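Local atomic coordinates of 2-amino-4-hydroxy-6-hydroxymethyldihydropteridine pyrophosphokinase (Haemophilus influenzae, PDB entry 1CBK), a protein that catalyses the transfer of pyrophosphate from ATP to 6-hydroxymethyl-7,8-dihydropterin, the last step in making the pterin precursor of folate. Residues S10-P15 / W89-L94; Y41-L46 / Y54-A59; I98-N103 / L135-S140; P127-A132 / I142-V147. All blocks are in the same frame, centred on the assembly; numbering follows the deposited sequence.

Interaction 1: S10-P15 / W89-L94. With ROI (7,8-dihydro-7,7-dimethyl-6-hydroxypterin), chain D; SO4 (sulfate ion), chain C.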
# COMPACT_ATOMS: atom_id res chain seq x y z
N SER A 10 -6.80 -13.34 -7.41
CA SER A 10 -6.28 -14.10 -8.57
C SER A 10 -6.72 -13.45 -9.84
O SER A 10 -7.82 -12.89 -9.90
CB SER A 10 -6.81 -15.55 -8.56
OG SER A 10 -6.56 -16.23 -9.80
N ASN A 11 -5.88 -13.47 -10.86
CA ASN A 11 -6.29 -12.95 -12.17
C ASN A 11 -5.75 -13.83 -13.31
O ASN A 11 -5.73 -13.42 -14.46
CB ASN A 11 -5.91 -11.47 -12.39
CG ASN A 11 -4.44 -11.26 -12.71
OD1 ASN A 11 -3.56 -12.03 -12.31
ND2 ASN A 11 -4.15 -10.16 -13.39
N LEU A 12 -5.39 -15.08 -12.99
CA LEU A 12 -4.81 -15.96 -13.99
C LEU A 12 -5.30 -17.41 -13.85
O LEU A 12 -5.52 -17.90 -12.73
CB LEU A 12 -3.27 -15.92 -13.84
CG LEU A 12 -2.25 -15.63 -14.95
CD1 LEU A 12 -0.96 -16.36 -14.63
CD2 LEU A 12 -2.74 -16.03 -16.33
N ASN A 13 -5.50 -18.07 -14.98
CA ASN A 13 -5.94 -19.46 -15.02
C ASN A 13 -7.23 -19.75 -14.25
O ASN A 13 -7.25 -20.58 -13.33
CB ASN A 13 -4.82 -20.40 -14.55
CG ASN A 13 -3.59 -20.38 -15.47
OD1 ASN A 13 -3.64 -19.87 -16.59
ND2 ASN A 13 -2.49 -20.96 -14.99
N THR A 14 -8.30 -19.09 -14.67
CA THR A 14 -9.63 -19.23 -14.09
C THR A 14 -9.65 -18.82 -12.60
O THR A 14 -9.77 -19.66 -11.71
CB THR A 14 -10.19 -20.67 -14.32
OG1 THR A 14 -9.93 -21.06 -15.67
CG2 THR A 14 -11.69 -20.70 -14.10
N PRO A 15 -9.59 -17.50 -12.34
CA PRO A 15 -9.59 -16.89 -11.00
C PRO A 15 -10.65 -17.41 -10.04
O PRO A 15 -10.33 -17.74 -8.91
CB PRO A 15 -9.77 -15.40 -11.30
CG PRO A 15 -9.08 -15.22 -12.60
CD PRO A 15 -9.49 -16.46 -13.38
N TRP A 89 3.86 -6.91 -9.59
CA TRP A 89 2.63 -6.14 -9.77
C TRP A 89 1.77 -6.67 -10.89
O TRP A 89 0.74 -6.06 -11.20
CB TRP A 89 2.90 -4.64 -10.02
CG TRP A 89 3.67 -3.97 -8.97
CD1 TRP A 89 4.96 -3.55 -9.06
CD2 TRP A 89 3.20 -3.58 -7.67
NE1 TRP A 89 5.33 -2.91 -7.90
CE2 TRP A 89 4.26 -2.91 -7.03
CE3 TRP A 89 1.98 -3.72 -7.00
CZ2 TRP A 89 4.15 -2.38 -5.74
CZ3 TRP A 89 1.87 -3.18 -5.70
CH2 TRP A 89 2.95 -2.52 -5.10
N GLY A 90 2.14 -7.82 -11.45
CA GLY A 90 1.36 -8.38 -12.55
C GLY A 90 0.56 -9.63 -12.22
O GLY A 90 0.27 -9.92 -11.05
N GLU A 91 0.30 -10.42 -13.27
CA GLU A 91 -0.49 -11.65 -13.20
C GLU A 91 -0.03 -12.73 -12.19
O GLU A 91 1.13 -13.05 -12.12
CB GLU A 91 -0.59 -12.28 -14.59
CG GLU A 91 -1.09 -11.35 -15.70
CD GLU A 91 0.02 -10.52 -16.37
OE1 GLU A 91 1.19 -10.51 -15.93
OE2 GLU A 91 -0.31 -9.86 -17.39
N ARG A 92 -0.99 -13.32 -11.48
CA ARG A 92 -0.70 -14.38 -10.52
C ARG A 92 -1.95 -15.27 -10.44
O ARG A 92 -3.07 -14.77 -10.47
CB ARG A 92 -0.41 -13.79 -9.13
CG ARG A 92 -1.63 -13.03 -8.56
CD ARG A 92 -1.22 -11.88 -7.69
NE ARG A 92 -0.32 -11.00 -8.41
CZ ARG A 92 0.85 -10.60 -7.92
NH1 ARG A 92 1.22 -10.97 -6.69
NH2 ARG A 92 1.62 -9.80 -8.65
N THR A 93 -1.75 -16.57 -10.34
CA THR A 93 -2.86 -17.50 -10.24
C THR A 93 -3.55 -17.44 -8.87
O THR A 93 -4.73 -17.73 -8.76
CB THR A 93 -2.40 -18.94 -10.52
OG1 THR A 93 -1.34 -19.27 -9.63
CG2 THR A 93 -1.90 -19.10 -11.98
N LEU A 94 -2.81 -17.06 -7.83
CA LEU A 94 -3.36 -16.98 -6.48
C LEU A 94 -2.43 -16.32 -5.46
O LEU A 94 -1.22 -16.57 -5.46
CB LEU A 94 -3.69 -18.40 -5.95
CG LEU A 94 -4.25 -18.54 -4.52
CD1 LEU A 94 -5.73 -18.16 -4.51
CD2 LEU A 94 -4.07 -19.97 -4.03
N1 ROI D . -5.16 -5.89 -8.11
C2 ROI D . -6.41 -6.33 -7.75
N2 ROI D . -7.48 -5.68 -8.27
N3 ROI D . -6.61 -7.37 -6.91
C4 ROI D . -5.58 -8.05 -6.35
O4 ROI D . -5.75 -9.03 -5.61
C4A ROI D . -4.25 -7.62 -6.64
N5 ROI D . -3.23 -8.23 -6.11
C6 ROI D . -1.91 -7.87 -6.34
C7 ROI D . -1.62 -6.57 -7.14
C16 ROI D . -1.29 -5.38 -6.17
C15 ROI D . -0.51 -6.80 -8.17
N8 ROI D . -2.82 -6.08 -7.89
C8A ROI D . -4.11 -6.49 -7.58
O9 ROI D . -1.04 -8.65 -5.85
S SO4 C . 4.35 -8.83 -6.24
O1 SO4 C . 4.41 -7.48 -5.43
O2 SO4 C . 3.53 -9.96 -5.39
O3 SO4 C . 3.67 -8.49 -7.52
O4 SO4 C . 5.82 -9.43 -6.53
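A chi1 of 168° turns OG of S10 away from its own backbone N and onto the carbonyl of T93, while N11, its CG held between backbone N and carbonyl carbon (chi1 76°), swings its amide onto the backbone of R92. The serine bond is short, S10 OG to T93 O 2.6 Å, and the hydroxyl arrives from above the carbonyl plane. N11 grips R92 twice: N11 N donates almost straight to R92 O at 3.1 Å, and R92 N donates to N11 OD1 at 3.0 Å. The side-chain amide thus stands in for a peptide group, and with OD1 bonded here and ND2 to P52 O its rotation is set. L12 crosses E91 obliquely, L12 CG resting 3.8 Å from E91 CB. These are the loops that follow strand 2-10 and precede strand 95-101, neighbours in the central sheet of the HPPK fold, meeting at its substrate-binding end. From here R92 extends into the pocket, NE and NH2 both donating, side-on and in the guanidinium plane, to G90 O and fixing the turn of the group. R92 NH1 reaches sulfate O2 at 2.8 Å and R92 NH2 sulfate O3 at 2.7 Å, consistent with a site for an ATP phosphate; D95 also pairs with NH1. Pterin O9 sits over one guanidinium face, whereas W89 lends its backbone N to sulfate O3 and its indole edge to the pterin methyl C16.

Interaction 2: Y41-L46 / Y54-A59. With ROI (7,8-dihydro-7,7-dimethyl-6-hydroxypterin), chain D.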
# COMPACT_ATOMS: atom_id res chain seq x y z
N TYR A 41 -15.48 -10.52 -5.84
CA TYR A 41 -15.56 -9.22 -6.51
C TYR A 41 -14.55 -9.16 -7.62
O TYR A 41 -13.40 -9.46 -7.37
CB TYR A 41 -15.22 -8.07 -5.53
CG TYR A 41 -16.22 -7.89 -4.41
CD1 TYR A 41 -16.20 -8.71 -3.28
CD2 TYR A 41 -17.23 -6.93 -4.52
CE1 TYR A 41 -17.16 -8.59 -2.28
CE2 TYR A 41 -18.20 -6.80 -3.53
CZ TYR A 41 -18.16 -7.63 -2.42
OH TYR A 41 -19.14 -7.54 -1.47
N LYS A 42 -15.00 -8.75 -8.82
CA LYS A 42 -14.12 -8.60 -9.99
C LYS A 42 -13.68 -7.13 -9.91
O LYS A 42 -14.51 -6.21 -9.96
CB LYS A 42 -14.88 -8.87 -11.28
CG LYS A 42 -14.01 -8.83 -12.56
CD LYS A 42 -14.77 -9.45 -13.73
CE LYS A 42 -13.91 -9.61 -14.97
NZ LYS A 42 -13.94 -8.41 -15.86
N SER A 43 -12.38 -6.91 -9.80
CA SER A 43 -11.86 -5.57 -9.63
C SER A 43 -10.78 -5.21 -10.64
O SER A 43 -10.05 -6.08 -11.12
CB SER A 43 -11.29 -5.46 -8.21
OG SER A 43 -10.25 -6.42 -8.01
N LYS A 44 -10.65 -3.91 -10.91
CA LYS A 44 -9.65 -3.38 -11.82
C LYS A 44 -8.30 -3.65 -11.20
O LYS A 44 -8.13 -3.51 -9.98
CB LYS A 44 -9.88 -1.87 -11.94
CG LYS A 44 -8.93 -1.14 -12.86
CD LYS A 44 -9.18 0.36 -12.85
CE LYS A 44 -8.66 1.00 -14.14
NZ LYS A 44 -8.73 2.49 -14.12
N PRO A 45 -7.30 -4.04 -12.01
CA PRO A 45 -5.97 -4.31 -11.46
C PRO A 45 -5.30 -3.10 -10.79
O PRO A 45 -5.46 -1.97 -11.25
CB PRO A 45 -5.17 -4.70 -12.70
CG PRO A 45 -6.17 -5.23 -13.61
CD PRO A 45 -7.33 -4.30 -13.45
N LEU A 46 -4.63 -3.35 -9.67
CA LEU A 46 -3.84 -2.33 -9.00
C LEU A 46 -2.44 -2.68 -9.55
O LEU A 46 -1.88 -3.72 -9.22
CB LEU A 46 -3.87 -2.49 -7.47
CG LEU A 46 -2.85 -1.61 -6.72
CD1 LEU A 46 -3.12 -0.10 -7.01
CD2 LEU A 46 -2.90 -1.91 -5.22
N TYR A 54 -8.93 -8.73 -11.59
CA TYR A 54 -8.79 -9.73 -10.54
C TYR A 54 -10.11 -10.15 -9.96
O TYR A 54 -11.12 -9.45 -10.15
CB TYR A 54 -7.97 -9.14 -9.39
CG TYR A 54 -6.49 -9.13 -9.64
CD1 TYR A 54 -5.90 -8.18 -10.50
CD2 TYR A 54 -5.67 -10.06 -9.02
CE1 TYR A 54 -4.51 -8.18 -10.71
CE2 TYR A 54 -4.28 -10.07 -9.23
CZ TYR A 54 -3.71 -9.14 -10.07
OH TYR A 54 -2.36 -9.18 -10.24
N VAL A 55 -10.12 -11.32 -9.33
CA VAL A 55 -11.30 -11.80 -8.59
C VAL A 55 -10.76 -11.83 -7.14
O VAL A 55 -9.68 -12.40 -6.88
CB VAL A 55 -11.84 -13.17 -9.07
CG1 VAL A 55 -13.06 -13.58 -8.22
CG2 VAL A 55 -12.28 -13.08 -10.52
N ASN A 56 -11.45 -11.13 -6.25
CA ASN A 56 -11.06 -10.98 -4.85
C ASN A 56 -12.11 -11.39 -3.84
O ASN A 56 -13.30 -11.30 -4.09
CB ASN A 56 -10.69 -9.51 -4.57
CG ASN A 56 -9.36 -9.11 -5.17
OD1 ASN A 56 -9.31 -8.39 -6.16
ND2 ASN A 56 -8.28 -9.53 -4.55
N ALA A 57 -11.65 -11.81 -2.66
CA ALA A 57 -12.54 -12.20 -1.59
C ALA A 57 -11.75 -12.14 -0.29
O ALA A 57 -10.52 -11.95 -0.30
CB ALA A 57 -13.12 -13.62 -1.80
N VAL A 58 -12.48 -12.25 0.82
CA VAL A 58 -11.89 -12.25 2.16
C VAL A 58 -12.63 -13.36 2.90
O VAL A 58 -13.86 -13.44 2.82
CB VAL A 58 -12.11 -10.88 2.94
CG1 VAL A 58 -11.55 -10.99 4.38
CG2 VAL A 58 -11.37 -9.72 2.23
N ALA A 59 -11.87 -14.22 3.56
CA ALA A 59 -12.43 -15.33 4.33
C ALA A 59 -12.17 -15.13 5.83
O ALA A 59 -11.13 -14.59 6.23
CB ALA A 59 -11.80 -16.65 3.86
N1 ROI D . -5.16 -5.89 -8.11
C2 ROI D . -6.41 -6.33 -7.75
N2 ROI D . -7.48 -5.68 -8.27
N3 ROI D . -6.61 -7.37 -6.91
C4 ROI D . -5.58 -8.05 -6.35
O4 ROI D . -5.75 -9.03 -5.61
C4A ROI D . -4.25 -7.62 -6.64
N5 ROI D . -3.23 -8.23 -6.11
C6 ROI D . -1.91 -7.87 -6.34
C7 ROI D . -1.62 -6.57 -7.14
C16 ROI D . -1.29 -5.38 -6.17
C15 ROI D . -0.51 -6.80 -8.17
N8 ROI D . -2.82 -6.08 -7.89
C8A ROI D . -4.11 -6.49 -7.58
O9 ROI D . -1.04 -8.65 -5.85
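Four backbone hydrogen bonds tie Y41 to N56 and S43 to Y54, two for each pair. They define antiparallel hydrogen-bonded pairs on either side of the non-hydrogen-bonded pair K42 and V55, where CA-H...O contacts add to the ladder: K42 CA stands 3.1 Å from Y54 O.

Among the polar side chains, S43 and N56 form a hydrogen-bonded chain on one face of the sheet. OG of S43 donates to N56 OD1 at 2.9 Å, in the carbonyl plane of the amide, and accepts from pterin N2. The same OD1 takes a nearly straight bond from pterin N3 at 3.0 Å, while N56 ND2 returns one to O4 at 2.8 Å and also bonds L8 O. An amide with these partners has its rotation settled, and its two ends read the N3-H and carbonyl of the pterin.

The two strands form a beta hairpin of the HPPK sheet, and the segment leaving the first strand runs along the edge of the pterin. Its backbone adds three bonds: K44 O accepts from N2, L46 N donates to N1, and L46 O accepts from N8.

Face and apolar contacts line the site. The Y54 ring lies beneath the bicycle, with pterin C8A 3.5 Å above the ring plane and over its centre. A chi1 of -78° sets that ring beside its own backbone N, and its OH is bonded by Q51 and R92. P45 CB packs on Y54 CE1 at 4.1 Å.

Interaction 3: I98-N103 / L135-S140; sequences ILLYGN and LVLPNS
L100 and L135 point at each other tip to tip, L100 CD1 coming to 3.8 Å from L135 CD2. The other leucine of the segment 135-140 meets the same methyl differently: L137 crosses L100 at about a right angle and brings its CD2 to 4.0 Å from L100 CD1. The second branch of L100 turns to the proline, the two side chains crossing obliquely, with L100 CD2 3.7 Å from P138 CD. One side chain thereby serves three neighbours, a plain case of a branched residue whose two methyls divide the work. A chi1 of -59° places CG of L100 beside its backbone N, and from there the fork spreads across the opposing segment. P138 also receives the amide of N103, whose OD1 stands 3.8 Å from P138 CA. That oxygen accepts a hydrogen bond from a water at 2.9 Å, and the water lies close to V136 O as well, though at a distance too short to be trusted. P138 follows L137 at the start of a type I turn closed by the bond from S140 N to L137 O. N139, in the same turn, bonds G47 of the second subunit.

L100 belongs to a classic beta bulge, since it and L99 both face Y5 of strand 2-10. The contact joins the edge strand 95-101 to the loop between helix 122-131 and helix 143-146, with L135 resting on I143 and L137 on L146.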
# COMPACT_ATOMS: atom_id res chain seq x y z
N ILE A 98 -2.60 -13.00 5.14
CA ILE A 98 -3.20 -12.87 6.46
C ILE A 98 -3.39 -11.37 6.73
O ILE A 98 -2.43 -10.62 6.82
CB ILE A 98 -2.31 -13.46 7.58
CG1 ILE A 98 -1.99 -14.93 7.33
CG2 ILE A 98 -3.05 -13.32 8.92
CD1 ILE A 98 -0.77 -15.45 8.10
N LEU A 99 -4.64 -10.93 6.77
CA LEU A 99 -4.94 -9.52 7.01
C LEU A 99 -4.91 -9.22 8.50
O LEU A 99 -4.32 -8.24 8.94
CB LEU A 99 -6.33 -9.17 6.50
CG LEU A 99 -6.69 -9.23 5.02
CD1 LEU A 99 -8.20 -8.92 4.87
CD2 LEU A 99 -5.85 -8.20 4.25
N LEU A 100 -5.56 -10.10 9.27
CA LEU A 100 -5.69 -9.93 10.72
C LEU A 100 -5.59 -11.27 11.42
O LEU A 100 -6.07 -12.28 10.90
CB LEU A 100 -7.06 -9.31 11.03
CG LEU A 100 -7.34 -7.95 10.39
CD1 LEU A 100 -8.83 -7.63 10.46
CD2 LEU A 100 -6.48 -6.84 11.05
N TYR A 101 -4.98 -11.25 12.60
CA TYR A 101 -4.81 -12.44 13.42
C TYR A 101 -5.24 -11.98 14.80
O TYR A 101 -4.43 -11.46 15.59
CB TYR A 101 -3.35 -12.89 13.43
CG TYR A 101 -3.13 -14.19 14.19
CD1 TYR A 101 -3.23 -15.42 13.54
CD2 TYR A 101 -2.84 -14.19 15.56
CE1 TYR A 101 -3.07 -16.63 14.24
CE2 TYR A 101 -2.68 -15.39 16.26
CZ TYR A 101 -2.79 -16.60 15.60
OH TYR A 101 -2.67 -17.77 16.30
N GLY A 102 -6.53 -12.14 15.08
CA GLY A 102 -7.09 -11.70 16.35
C GLY A 102 -6.89 -10.19 16.33
O GLY A 102 -7.04 -9.53 15.30
N ASN A 103 -6.44 -9.68 17.46
CA ASN A 103 -6.17 -8.27 17.61
C ASN A 103 -4.69 -8.09 17.72
O ASN A 103 -4.23 -7.06 18.19
CB ASN A 103 -6.79 -7.78 18.90
CG ASN A 103 -7.98 -6.92 18.66
OD1 ASN A 103 -7.87 -5.85 18.04
ND2 ASN A 103 -9.14 -7.39 19.11
N LEU A 135 -16.39 -4.27 12.70
CA LEU A 135 -15.04 -4.61 13.09
C LEU A 135 -14.22 -3.39 13.49
O LEU A 135 -14.32 -2.34 12.86
CB LEU A 135 -14.36 -5.31 11.91
CG LEU A 135 -12.92 -5.80 12.07
CD1 LEU A 135 -12.83 -6.88 13.13
CD2 LEU A 135 -12.38 -6.29 10.74
N VAL A 136 -13.42 -3.54 14.54
CA VAL A 136 -12.50 -2.50 14.98
C VAL A 136 -11.12 -3.14 14.80
O VAL A 136 -10.89 -4.26 15.30
CB VAL A 136 -12.72 -2.07 16.45
CG1 VAL A 136 -11.57 -1.11 16.89
CG2 VAL A 136 -14.10 -1.39 16.61
N LEU A 137 -10.26 -2.49 14.03
CA LEU A 137 -8.90 -2.98 13.73
C LEU A 137 -7.93 -2.81 14.91
O LEU A 137 -8.23 -2.06 15.86
CB LEU A 137 -8.34 -2.24 12.51
CG LEU A 137 -9.14 -2.37 11.21
CD1 LEU A 137 -8.25 -2.03 10.06
CD2 LEU A 137 -9.62 -3.79 11.02
N PRO A 138 -6.75 -3.50 14.88
CA PRO A 138 -5.75 -3.41 15.95
C PRO A 138 -5.22 -1.99 16.22
O PRO A 138 -4.81 -1.68 17.34
CB PRO A 138 -4.63 -4.35 15.47
CG PRO A 138 -5.39 -5.39 14.69
CD PRO A 138 -6.36 -4.55 13.90
N ASN A 139 -5.23 -1.13 15.21
CA ASN A 139 -4.75 0.24 15.39
C ASN A 139 -5.89 1.17 15.85
O ASN A 139 -5.76 2.39 15.75
CB ASN A 139 -4.14 0.79 14.09
CG ASN A 139 -5.17 1.05 13.00
OD1 ASN A 139 -6.33 0.64 13.11
ND2 ASN A 139 -4.76 1.74 11.94
N SER A 140 -7.00 0.57 16.29
CA SER A 140 -8.19 1.27 16.78
C SER A 140 -9.14 1.88 15.70
O SER A 140 -10.19 2.43 16.05
CB SER A 140 -7.83 2.31 17.85
OG SER A 140 -7.38 3.52 17.26
O HOH W 1 -9.19 -6.10 15.52

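Interaction 4: P127-A132 / I142-V147; sequences PLFEIA and IITELV
The two short helical segments come nearest at F129 and I143, whose CA atoms are 6.3 Å apart, and in the second segment I142 holds the N-cap position, its O accepting from both E145 N and L146 N. No hydrogen bond crosses between them, and the contact is made by apolar side chains.

F129 is the centre of it. Its CG lies opposite the backbone N (chi1 177°), which carries the ring out to the helix facing it. There V147 covers one face: CG1 sits 4.0 Å from the ring centroid and only 8° off the normal, a well-formed CH-pi contact, while the other methyl, CG2, packs on F129 CD2 at 3.9 Å. I143 approaches the edge of the same ring instead, its CG2 near the ring plane and 3.8 Å from CD1. T144 CG2 comes to 4.0 Å from F129 CE1.

I143 sends its two branches to different partners. While CG2 meets the phenyl edge and the carbonyl oxygen of A132, CD1 turns to the leucine, standing 3.8 Å from L128 CD2. L128 in turn rests on V58 and Y5 of the sheet, so the inner helix lies between helix 143-146 and the sheet.

P127 and I131 likewise lie on V58. Helix 122-131 covers the sheet face turned away from helix 15-27, as in the three-layer alpha-beta-alpha build of HPPK enzymes, and helix 143-146 packs against its outer side.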
# COMPACT_ATOMS: atom_id res chain seq x y z
N PRO A 127 -14.91 -6.26 0.77
CA PRO A 127 -15.27 -7.65 1.12
C PRO A 127 -15.19 -7.86 2.66
O PRO A 127 -16.02 -8.56 3.23
CB PRO A 127 -14.20 -8.51 0.42
CG PRO A 127 -13.68 -7.67 -0.65
CD PRO A 127 -13.88 -6.22 -0.29
N LEU A 128 -14.17 -7.32 3.31
CA LEU A 128 -14.03 -7.45 4.78
C LEU A 128 -15.26 -6.84 5.49
O LEU A 128 -15.82 -7.44 6.40
CB LEU A 128 -12.73 -6.77 5.28
CG LEU A 128 -12.39 -6.84 6.78
CD1 LEU A 128 -12.32 -8.29 7.24
CD2 LEU A 128 -11.06 -6.15 7.06
N PHE A 129 -15.68 -5.65 5.04
CA PHE A 129 -16.83 -4.96 5.62
C PHE A 129 -18.10 -5.78 5.46
O PHE A 129 -18.98 -5.77 6.33
CB PHE A 129 -16.98 -3.59 4.96
CG PHE A 129 -18.19 -2.82 5.41
CD1 PHE A 129 -18.37 -2.50 6.76
CD2 PHE A 129 -19.14 -2.39 4.49
CE1 PHE A 129 -19.49 -1.76 7.19
CE2 PHE A 129 -20.26 -1.66 4.90
CZ PHE A 129 -20.43 -1.34 6.26
N GLU A 130 -18.18 -6.52 4.35
CA GLU A 130 -19.36 -7.34 4.10
C GLU A 130 -19.51 -8.46 5.16
O GLU A 130 -20.62 -8.81 5.55
CB GLU A 130 -19.29 -7.94 2.69
CG GLU A 130 -20.46 -8.87 2.33
CD GLU A 130 -20.29 -9.57 0.98
OE1 GLU A 130 -19.14 -9.67 0.51
OE2 GLU A 130 -21.30 -10.03 0.39
N ILE A 131 -18.41 -9.01 5.64
CA ILE A 131 -18.48 -10.10 6.62
C ILE A 131 -18.11 -9.71 8.05
O ILE A 131 -18.08 -10.57 8.92
CB ILE A 131 -17.62 -11.34 6.22
CG1 ILE A 131 -16.12 -11.01 6.21
CG2 ILE A 131 -18.05 -11.86 4.86
CD1 ILE A 131 -15.24 -12.19 5.82
N ALA A 132 -17.80 -8.44 8.29
CA ALA A 132 -17.40 -7.99 9.62
C ALA A 132 -17.78 -6.51 9.66
O ALA A 132 -16.93 -5.62 9.71
CB ALA A 132 -15.88 -8.20 9.83
N ILE A 142 -12.02 1.95 12.82
CA ILE A 142 -13.25 1.21 12.66
C ILE A 142 -13.52 0.95 11.18
O ILE A 142 -13.35 1.85 10.35
CB ILE A 142 -14.41 2.01 13.29
CG1 ILE A 142 -13.99 2.43 14.70
CG2 ILE A 142 -15.65 1.16 13.38
CD1 ILE A 142 -14.92 3.42 15.31
N ILE A 143 -13.99 -0.25 10.87
CA ILE A 143 -14.27 -0.63 9.48
C ILE A 143 -15.25 0.31 8.77
O ILE A 143 -15.08 0.61 7.58
CB ILE A 143 -14.78 -2.10 9.40
CG1 ILE A 143 -14.69 -2.65 7.96
CG2 ILE A 143 -16.22 -2.18 9.90
CD1 ILE A 143 -13.32 -3.10 7.50
N THR A 144 -16.26 0.81 9.49
CA THR A 144 -17.26 1.70 8.90
C THR A 144 -16.65 3.00 8.38
O THR A 144 -17.20 3.63 7.46
CB THR A 144 -18.39 2.04 9.89
OG1 THR A 144 -17.81 2.56 11.09
CG2 THR A 144 -19.22 0.80 10.22
N GLU A 145 -15.53 3.41 8.96
CA GLU A 145 -14.85 4.63 8.55
C GLU A 145 -14.00 4.34 7.34
O GLU A 145 -14.08 5.04 6.32
CB GLU A 145 -14.00 5.21 9.68
CG GLU A 145 -14.85 5.75 10.84
CD GLU A 145 -15.97 6.71 10.38
OE1 GLU A 145 -15.64 7.85 9.96
OE2 GLU A 145 -17.17 6.30 10.45
N LEU A 146 -13.21 3.26 7.44
CA LEU A 146 -12.34 2.81 6.36
C LEU A 146 -13.10 2.55 5.04
O LEU A 146 -12.59 2.85 3.97
CB LEU A 146 -11.61 1.54 6.78
CG LEU A 146 -10.65 1.63 7.96
CD1 LEU A 146 -10.08 0.26 8.27
CD2 LEU A 146 -9.54 2.64 7.65
N VAL A 147 -14.31 2.01 5.11
CA VAL A 147 -15.05 1.71 3.88
C VAL A 147 -15.62 2.93 3.14
O VAL A 147 -15.94 2.84 1.96
CB VAL A 147 -16.13 0.64 4.14
CG1 VAL A 147 -17.35 1.26 4.79
CG2 VAL A 147 -16.49 -0.11 2.86

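How the interactions relate
From the N terminus, strand 2-10 runs into the loop of interaction 1, whose partner is 89-94. Interaction 2, a hairpin contact, is enclosed within that span; both touch the pterin and are joined directly, S10 O to V55 N and R92 NE to Y54 OH. From strand 95-101 itself, interaction 3 closes a loop of 31 residues, and interaction 4 a tighter one; these two cross, their segments alternating, and L135 O bonds I143 N. Interaction 4 meets the hairpin where Y41 OH makes a weak hydrogen bond to E130, and interaction 3 where V58 touches L99. Interactions 1 and 2 thus build the substrate end, while interaction 3 ties the loop between helices 122-131 and 143-146 to strand 95-101, and interaction 4 joins those two helices.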